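Local coordinates for histidine triad (HIT) protein (Clostridium difficile, PDB 4EGU) that binds zinc and guanosine monophosphate and, as a member of the histidine triad family, probably acts as a nucleotide hydrolase or transferase, at residues L28-L33 with L42-K47. Residues are numbered along the deposited sequence; the frame is centred on the assembly and turned at random. Where two conformers were deposited one is given.
Sequences LAFNDL and LVVPKK. With 5GP (guanosine-5'-monophosphate), chain C.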
loop_
_atom_site.group_PDB
_atom_site.type_symbol
_atom_site.label_atom_id
_atom_site.label_comp_id
_atom_site.label_asym_id
_atom_site.label_seq_id
_atom_site.Cartn_x
_atom_site.Cartn_y
_atom_site.Cartn_z
ATOM N N LEU A 28 -0.667 2.682 -15.860
ATOM C CA LEU A 28 0.516 2.109 -16.462
ATOM C C LEU A 28 1.365 1.524 -15.331
ATOM O O LEU A 28 1.473 2.100 -14.262
ATOM C CB LEU A 28 1.360 3.175 -17.205
ATOM C CG LEU A 28 2.695 2.764 -17.839
ATOM C CD1 LEU A 28 2.492 1.941 -19.094
ATOM C CD2 LEU A 28 3.490 4.004 -18.147
ATOM N N ALA A 29 2.001 0.393 -15.589
ATOM C CA ALA A 29 3.012 -0.139 -14.684
ATOM C C ALA A 29 4.284 -0.372 -15.461
ATOM O O ALA A 29 4.234 -0.787 -16.631
ATOM C CB ALA A 29 2.571 -1.429 -14.003
ATOM N N PHE A 30 5.422 -0.114 -14.835
ATOM C CA PHE A 30 6.695 -0.188 -15.502
ATOM C C PHE A 30 7.774 -0.532 -14.484
ATOM O O PHE A 30 7.612 -0.320 -13.289
ATOM C CB PHE A 30 7.000 1.134 -16.276
ATOM C CG PHE A 30 6.929 2.398 -15.423
ATOM C CD1 PHE A 30 5.724 3.039 -15.144
ATOM C CD2 PHE A 30 8.082 2.926 -14.864
ATOM C CE1 PHE A 30 5.682 4.177 -14.340
ATOM C CE2 PHE A 30 8.044 4.069 -14.076
ATOM C CZ PHE A 30 6.842 4.685 -13.807
ATOM N N ASN A 31 8.889 -1.067 -14.943
ATOM C CA ASN A 31 9.940 -1.422 -13.999
ATOM C C ASN A 31 10.617 -0.201 -13.415
ATOM O O ASN A 31 10.860 0.783 -14.115
ATOM C CB ASN A 31 10.967 -2.292 -14.685
ATOM C CG ASN A 31 10.434 -3.665 -15.011
ATOM O OD1 ASN A 31 9.582 -4.223 -14.302
ATOM N ND2 ASN A 31 10.967 -4.239 -16.062
ATOM N N ASP A 32 10.966 -0.294 -12.147
ATOM C CA ASP A 32 11.712 0.769 -11.513
ATOM C C ASP A 32 13.105 0.815 -12.136
ATOM O O ASP A 32 13.694 -0.227 -12.343
ATOM C CB ASP A 32 11.809 0.493 -10.024
ATOM C CG ASP A 32 12.259 1.700 -9.239
ATOM O OD1 ASP A 32 13.449 2.043 -9.338
ATOM O OD2 ASP A 32 11.431 2.290 -8.531
ATOM N N LEU A 33 13.621 2.019 -12.390
ATOM C CA LEU A 33 14.961 2.192 -12.955
ATOM C C LEU A 33 16.059 1.662 -12.029
ATOM O O LEU A 33 17.120 1.251 -12.498
ATOM C CB LEU A 33 15.203 3.675 -13.240
ATOM C CG LEU A 33 16.548 4.057 -13.860
ATOM C CD1 LEU A 33 16.800 3.295 -15.150
ATOM C CD2 LEU A 33 16.567 5.536 -14.101
ATOM N N LEU A 42 6.606 -0.228 -10.645
ATOM C CA LEU A 42 5.863 0.970 -10.265
ATOM C C LEU A 42 4.518 0.937 -10.981
ATOM O O LEU A 42 4.464 0.750 -12.191
ATOM C CB LEU A 42 6.622 2.221 -10.685
ATOM C CG LEU A 42 7.903 2.450 -9.916
ATOM C CD1 LEU A 42 8.838 3.404 -10.631
ATOM C CD2 LEU A 42 7.554 3.044 -8.556
ATOM N N VAL A 43 3.441 1.155 -10.226
ATOM C CA VAL A 43 2.102 1.203 -10.779
ATOM C C VAL A 43 1.574 2.612 -10.585
ATOM O O VAL A 43 1.543 3.103 -9.452
ATOM C CB VAL A 43 1.151 0.179 -10.108
ATOM C CG1 VAL A 43 -0.163 0.141 -10.850
ATOM C CG2 VAL A 43 1.780 -1.212 -10.085
ATOM N N VAL A 44 1.207 3.292 -11.671
ATOM C CA VAL A 44 0.826 4.714 -11.603
ATOM C C VAL A 44 -0.445 4.990 -12.379
ATOM O O VAL A 44 -0.666 4.400 -13.449
ATOM C CB VAL A 44 1.887 5.692 -12.124
ATOM C CG1 VAL A 44 3.216 5.372 -11.508
ATOM C CG2 VAL A 44 1.980 5.676 -13.660
ATOM N N PRO A 45 -1.277 5.905 -11.868
ATOM C CA PRO A 45 -2.345 6.405 -12.714
ATOM C C PRO A 45 -1.737 7.255 -13.808
ATOM O O PRO A 45 -0.730 7.922 -13.608
ATOM C CB PRO A 45 -3.177 7.278 -11.763
ATOM C CG PRO A 45 -2.194 7.750 -10.757
ATOM C CD PRO A 45 -1.164 6.688 -10.625
ATOM N N LYS A 46 -2.381 7.275 -14.957
ATOM C CA LYS A 46 -2.011 8.222 -15.998
ATOM C C LYS A 46 -2.328 9.660 -15.570
ATOM O O LYS A 46 -1.574 10.576 -15.889
ATOM C CB LYS A 46 -2.697 7.850 -17.314
ATOM C CG LYS A 46 -2.134 6.568 -17.893
ATOM C CD LYS A 46 -2.813 6.141 -19.187
ATOM C CE LYS A 46 -2.018 5.022 -19.839
ATOM N NZ LYS A 46 -2.626 4.577 -21.103
ATOM N N LYS A 47 -3.428 9.849 -14.841
ATOM C CA LYS A 47 -3.766 11.143 -14.253
ATOM C C LYS A 47 -2.762 11.478 -13.151
ATOM O O LYS A 47 -2.403 10.626 -12.341
ATOM C CB LYS A 47 -5.182 11.119 -13.664
ATOM C CG LYS A 47 -5.588 12.399 -12.949
ATOM C CD LYS A 47 -7.072 12.401 -12.542
ATOM C CE LYS A 47 -7.459 13.633 -11.721
ATOM N NZ LYS A 47 -7.324 14.876 -12.504
HETATM P P 5GP C . 9.774 7.182 -4.503
HETATM O O1P 5GP C . 11.018 7.085 -3.648
HETATM O O2P 5GP C . 9.403 8.564 -4.967
HETATM O O3P 5GP C . 8.635 6.546 -3.826
HETATM O "O5'" 5GP C . 9.958 6.228 -5.736
HETATM C "C5'" 5GP C . 10.309 6.749 -6.996
HETATM C "C4'" 5GP C . 10.956 5.689 -7.811
HETATM O "O4'" 5GP C . 11.054 6.147 -9.162
HETATM C "C3'" 5GP C . 12.375 5.327 -7.368
HETATM O "O3'" 5GP C . 12.407 3.981 -6.886
HETATM C "C2'" 5GP C . 13.215 5.468 -8.660
HETATM O "O2'" 5GP C . 14.173 4.450 -8.875
HETATM C "C1'" 5GP C . 12.144 5.513 -9.759
HETATM N N9 5GP C . 12.509 6.291 -10.933
HETATM C C8 5GP C . 12.945 7.565 -10.905
HETATM N N7 5GP C . 13.149 8.009 -12.160
HETATM C C5 5GP C . 12.817 6.999 -12.990
HETATM C C6 5GP C . 12.830 6.884 -14.372
HETATM O O6 5GP C . 13.204 7.812 -15.152
HETATM N N1 5GP C . 12.408 5.701 -14.847
HETATM C C2 5GP C . 12.000 4.671 -14.061
HETATM N N2 5GP C . 11.610 3.542 -14.673
HETATM N N3 5GP C . 11.983 4.734 -12.721
HETATM C C4 5GP C . 12.395 5.914 -12.206
#
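F30 and L42 face each other as a hydrogen-bonded pair of the antiparallel hairpin formed by strands 27-31 and 39-45, and their side chains fit together on the nucleotide-binding side of the sheet. With CG set between the backbone N and carbonyl carbon (chi1 55°), the F30 ring leans across toward strand 39-45, where L42 CB covers one face, 4.2 Å from the ring centroid in a CH-pi contact. Beyond it, one methyl of L42, CD1, reaches the rim at F30 CE2 (3.6 Å), while V44 CG1 approaches CE1 obliquely. A flat ring suits this place: it offers a face to L42, F8 of helix 7-12 meets it edge-to-face, and the guanine amino group N2 lies at its edge, near its plane, 3.6 Å from F30 CD2. On the opposite face of the sheet A29 and V43 form a non-hydrogen-bonded pair with CA atoms 4.2 Å apart, a small methyl beside a valine, and helix 61-77 packs against both. Four backbone hydrogen bonds fix this register, from L28 with V44 to F30 with L42. Where the strand ends, N31 O accepts a hydrogen bond from guanine N2 at 2.9 Å, and D32 OD2 one from ribose O3' at 2.6 Å. L42 CD1 lies 3.5 Å from D32 OD2, giving the carboxylate an apolar flank. Apolar packing thus shapes the pocket, while backbone carbonyl and carboxylate supply polar recognition of base and ribose.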